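Glycosyltransferase Gtf1 (Streptococcus pneumoniae, PDB 4PQG) is a glycosyltransferase of the GT-B fold, modelled with uridine-5'-diphosphate, that carries an extended antiparallel beta-sheet domain beside its Rossmann-like domains. Local coordinates at residues Lys130-Tyr138 with Ile145-Thr153. Numbering follows the deposited sequence.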
loop_
_atom_site.group_PDB
_atom_site.type_symbol
_atom_site.label_atom_id
_atom_site.label_comp_id
_atom_site.label_asym_id
_atom_site.label_seq_id
_atom_site.Cartn_x
_atom_site.Cartn_y
_atom_site.Cartn_z
ATOM N N LYS A 130 -6.917 0.149 -26.798
ATOM C CA LYS A 130 -8.221 -0.497 -26.666
ATOM C C LYS A 130 -9.296 0.581 -26.600
ATOM O O LYS A 130 -8.979 1.754 -26.486
ATOM C CB LYS A 130 -8.270 -1.372 -25.416
ATOM C CG LYS A 130 -7.429 -2.632 -25.494
ATOM C CD LYS A 130 -7.688 -3.530 -24.294
ATOM C CE LYS A 130 -6.720 -4.703 -24.268
ATOM N NZ LYS A 130 -6.982 -5.585 -23.096
ATOM N N ASP A 131 -10.564 0.192 -26.686
ATOM C CA ASP A 131 -11.648 1.164 -26.602
ATOM C C ASP A 131 -12.431 1.109 -25.268
ATOM O O ASP A 131 -13.566 1.589 -25.193
ATOM C CB ASP A 131 -12.580 1.066 -27.828
ATOM C CG ASP A 131 -13.495 -0.149 -27.792
ATOM O OD1 ASP A 131 -13.263 -1.093 -26.997
ATOM O OD2 ASP A 131 -14.466 -0.159 -28.574
ATOM N N LEU A 132 -11.820 0.535 -24.228
ATOM C CA LEU A 132 -12.427 0.506 -22.886
ATOM C C LEU A 132 -12.260 1.866 -22.197
ATOM O O LEU A 132 -11.170 2.459 -22.238
ATOM C CB LEU A 132 -11.831 -0.631 -22.039
ATOM C CG LEU A 132 -11.884 -2.058 -22.624
ATOM C CD1 LEU A 132 -11.155 -3.057 -21.730
ATOM C CD2 LEU A 132 -13.308 -2.535 -22.882
ATOM N N VAL A 133 -13.335 2.373 -21.582
ATOM C CA VAL A 133 -13.342 3.733 -21.021
ATOM C C VAL A 133 -13.578 3.736 -19.507
ATOM O O VAL A 133 -14.638 3.328 -19.041
ATOM C CB VAL A 133 -14.378 4.642 -21.703
ATOM C CG1 VAL A 133 -14.311 6.056 -21.130
ATOM C CG2 VAL A 133 -14.150 4.684 -23.214
ATOM N N GLN A 134 -12.578 4.217 -18.771
ATOM C CA GLN A 134 -12.556 4.184 -17.305
ATOM C C GLN A 134 -13.446 5.310 -16.774
ATOM O O GLN A 134 -14.225 5.097 -15.856
ATOM C CB GLN A 134 -11.099 4.297 -16.792
ATOM C CG GLN A 134 -10.893 4.292 -15.279
ATOM C CD GLN A 134 -11.035 5.681 -14.655
ATOM O OE1 GLN A 134 -10.645 6.693 -15.263
ATOM N NE2 GLN A 134 -11.590 5.742 -13.435
ATOM N N HIS A 135 -13.315 6.497 -17.359
ATOM C CA HIS A 135 -14.199 7.628 -17.053
ATOM C C HIS A 135 -14.253 8.605 -18.196
ATOM O O HIS A 135 -13.399 8.565 -19.081
ATOM C CB HIS A 135 -13.828 8.295 -15.721
ATOM C CG HIS A 135 -12.657 9.237 -15.788
ATOM N ND1 HIS A 135 -11.387 8.818 -15.689
ATOM C CD2 HIS A 135 -12.605 10.629 -15.876
ATOM C CE1 HIS A 135 -10.558 9.872 -15.733
ATOM N NE2 HIS A 135 -11.304 10.984 -15.836
ATOM N N ALA A 136 -15.268 9.470 -18.193
ATOM C CA ALA A 136 -15.531 10.419 -19.287
ATOM C C ALA A 136 -15.962 11.749 -18.717
ATOM O O ALA A 136 -16.609 11.796 -17.660
ATOM C CB ALA A 136 -16.614 9.887 -20.212
ATOM N N GLU A 137 -15.616 12.818 -19.426
ATOM C CA GLU A 137 -15.896 14.188 -19.018
ATOM C C GLU A 137 -16.752 14.903 -20.063
ATOM O O GLU A 137 -16.426 14.877 -21.255
ATOM C CB GLU A 137 -14.574 14.942 -18.789
ATOM C CG GLU A 137 -13.665 14.198 -17.808
ATOM C CD GLU A 137 -12.470 14.993 -17.335
ATOM O OE1 GLU A 137 -12.187 16.044 -17.935
ATOM O OE2 GLU A 137 -11.799 14.535 -16.371
ATOM N N TYR A 138 -17.840 15.531 -19.619
ATOM C CA TYR A 138 -18.735 16.272 -20.519
ATOM C C TYR A 138 -18.577 17.761 -20.346
ATOM O O TYR A 138 -18.772 18.292 -19.253
ATOM C CB TYR A 138 -20.200 15.920 -20.291
ATOM C CG TYR A 138 -21.170 16.598 -21.257
ATOM C CD1 TYR A 138 -21.399 16.071 -22.542
ATOM C CD2 TYR A 138 -21.881 17.752 -20.881
ATOM C CE1 TYR A 138 -22.301 16.677 -23.417
ATOM C CE2 TYR A 138 -22.780 18.371 -21.747
ATOM C CZ TYR A 138 -22.987 17.832 -23.009
ATOM O OH TYR A 138 -23.881 18.437 -23.864
ATOM N N ILE A 145 -19.130 19.952 -16.917
ATOM C CA ILE A 145 -20.465 19.856 -16.346
ATOM C C ILE A 145 -20.689 18.517 -15.620
ATOM O O ILE A 145 -21.412 18.450 -14.648
ATOM C CB ILE A 145 -21.506 20.096 -17.483
ATOM C CG1 ILE A 145 -21.494 21.571 -17.913
ATOM C CG2 ILE A 145 -22.922 19.662 -17.115
ATOM C CD1 ILE A 145 -21.509 22.553 -16.752
ATOM N N ARG A 146 -20.087 17.446 -16.111
ATOM C CA ARG A 146 -20.308 16.119 -15.533
ATOM C C ARG A 146 -19.148 15.206 -15.869
ATOM O O ARG A 146 -18.584 15.273 -16.978
ATOM C CB ARG A 146 -21.622 15.495 -16.037
ATOM C CG ARG A 146 -22.101 14.290 -15.217
ATOM C CD ARG A 146 -23.474 13.800 -15.696
ATOM N NE ARG A 146 -23.426 12.622 -16.562
ATOM C CZ ARG A 146 -24.394 12.246 -17.405
ATOM N NH1 ARG A 146 -25.510 12.962 -17.553
ATOM N NH2 ARG A 146 -24.242 11.142 -18.117
ATOM N N LYS A 147 -18.785 14.376 -14.894
ATOM C CA LYS A 147 -17.870 13.263 -15.090
ATOM C C LYS A 147 -18.551 11.968 -14.701
ATOM O O LYS A 147 -19.108 11.856 -13.596
ATOM C CB LYS A 147 -16.612 13.406 -14.230
ATOM C CG LYS A 147 -15.661 14.505 -14.634
ATOM C CD LYS A 147 -14.316 14.335 -13.934
ATOM C CE LYS A 147 -13.509 15.630 -13.968
ATOM N NZ LYS A 147 -12.237 15.564 -13.175
ATOM N N ASP A 148 -18.487 10.981 -15.592
ATOM C CA ASP A 148 -19.027 9.660 -15.315
ATOM C C ASP A 148 -17.872 8.680 -15.170
ATOM O O ASP A 148 -16.843 8.836 -15.835
ATOM C CB ASP A 148 -19.919 9.189 -16.459
ATOM C CG ASP A 148 -21.254 9.918 -16.529
ATOM O OD1 ASP A 148 -21.630 10.655 -15.591
ATOM O OD2 ASP A 148 -21.942 9.721 -17.541
ATOM N N TYR A 149 -18.064 7.680 -14.305
ATOM C CA TYR A 149 -17.071 6.658 -13.990
ATOM C C TYR A 149 -17.661 5.264 -14.239
ATOM O O TYR A 149 -18.772 4.994 -13.795
ATOM C CB TYR A 149 -16.641 6.810 -12.532
ATOM C CG TYR A 149 -15.950 8.135 -12.288
ATOM C CD1 TYR A 149 -14.569 8.262 -12.460
ATOM C CD2 TYR A 149 -16.682 9.282 -11.944
ATOM C CE1 TYR A 149 -13.938 9.496 -12.288
ATOM C CE2 TYR A 149 -16.053 10.510 -11.759
ATOM C CZ TYR A 149 -14.682 10.602 -11.936
ATOM O OH TYR A 149 -14.048 11.799 -11.732
ATOM N N PHE A 150 -16.908 4.386 -14.915
ATOM C CA PHE A 150 -17.443 3.118 -15.455
ATOM C C PHE A 150 -16.670 1.864 -15.039
ATOM O O PHE A 150 -15.423 1.875 -14.980
ATOM C CB PHE A 150 -17.477 3.158 -16.998
ATOM C CG PHE A 150 -18.168 4.366 -17.573
ATOM C CD1 PHE A 150 -19.560 4.406 -17.704
ATOM C CD2 PHE A 150 -17.428 5.458 -18.011
ATOM C CE1 PHE A 150 -20.195 5.517 -18.245
ATOM C CE2 PHE A 150 -18.056 6.575 -18.543
ATOM C CZ PHE A 150 -19.443 6.604 -18.662
ATOM N N SER A 151 -17.413 0.790 -14.750
ATOM C CA SER A 151 -16.854 -0.579 -14.626
ATOM C C SER A 151 -17.518 -1.377 -15.751
ATOM O O SER A 151 -17.153 -1.190 -16.905
ATOM C CB SER A 151 -17.094 -1.197 -13.242
ATOM O OG SER A 151 -18.466 -1.139 -12.858
ATOM N N TYR A 152 -18.523 -2.198 -15.445
ATOM C CA TYR A 152 -19.362 -2.790 -16.514
ATOM C C TYR A 152 -20.565 -1.895 -16.842
ATOM O O TYR A 152 -21.262 -2.118 -17.829
ATOM C CB TYR A 152 -19.808 -4.213 -16.174
ATOM C CG TYR A 152 -20.571 -4.379 -14.859
ATOM C CD1 TYR A 152 -21.975 -4.388 -14.824
ATOM C CD2 TYR A 152 -19.887 -4.577 -13.658
ATOM C CE1 TYR A 152 -22.659 -4.560 -13.619
ATOM C CE2 TYR A 152 -20.562 -4.759 -12.456
ATOM C CZ TYR A 152 -21.944 -4.756 -12.437
ATOM O OH TYR A 152 -22.576 -4.933 -11.216
ATOM N N THR A 153 -20.797 -0.889 -15.993
ATOM C CA THR A 153 -21.766 0.175 -16.261
ATOM C C THR A 153 -21.303 1.411 -15.488
ATOM O O THR A 153 -20.324 1.340 -14.742
ATOM C CB THR A 153 -23.205 -0.228 -15.871
ATOM O OG1 THR A 153 -24.126 0.749 -16.364
ATOM C CG2 THR A 153 -23.357 -0.375 -14.355
HETATM O O HOH W 1 -13.582 3.516 -13.207
#
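The rings of H135 and Y149 run side by side on one face of an antiparallel beta hairpin, strands 133-140 and 143-150 of the extended beta-sheet domain. Their planes lie 19° apart, but the rings are slid so far that they barely overlap; the closer touch is H135 CB against Y149 CD1, 3.3 Å, oblique to the tyrosine ring. A chi1 of 80° sets the imidazole alongside the Y149 ring, and Y124 of strand 119-125 also stacks on it. E137 OE2 sits at the edge of the imidazole, in its plane. At the edge of the Y149 ring comes Q134 NE2, an amide nitrogen bound to L52 O and to a water that also donates to F150 O; Y149 OH reaches E158.

A136 shares the other face with D148, and its CB meets the edge of the F150 ring in its plane, 4.0 Å from CE2. V133, just before the corner at Q134, also touches that ring, CG1 lying 4.4 Å from CD2. V92 of helix 89-93 packs on all three side chains. Further along, I145 CB comes to the edge of the Y138 ring.

Backbone bonds pair A136 with D148 in both directions, and F150 N reaches Q134 O where the chain turns its corner. At the far end Y138 faces both R146 and I145, a classic beta bulge: Y138 N binds R146 O, and I145 N binds Y138 O.

NE and NH2 of R146 take OD1 and OD2 of D148, both at 2.8 Å, and R154 and S157 hold the same carboxylate. Back beside H135, the stretched chains of E137 and K147 run together and close a salt bridge from OE2 of E137 to NZ of K147, 3.4 Å.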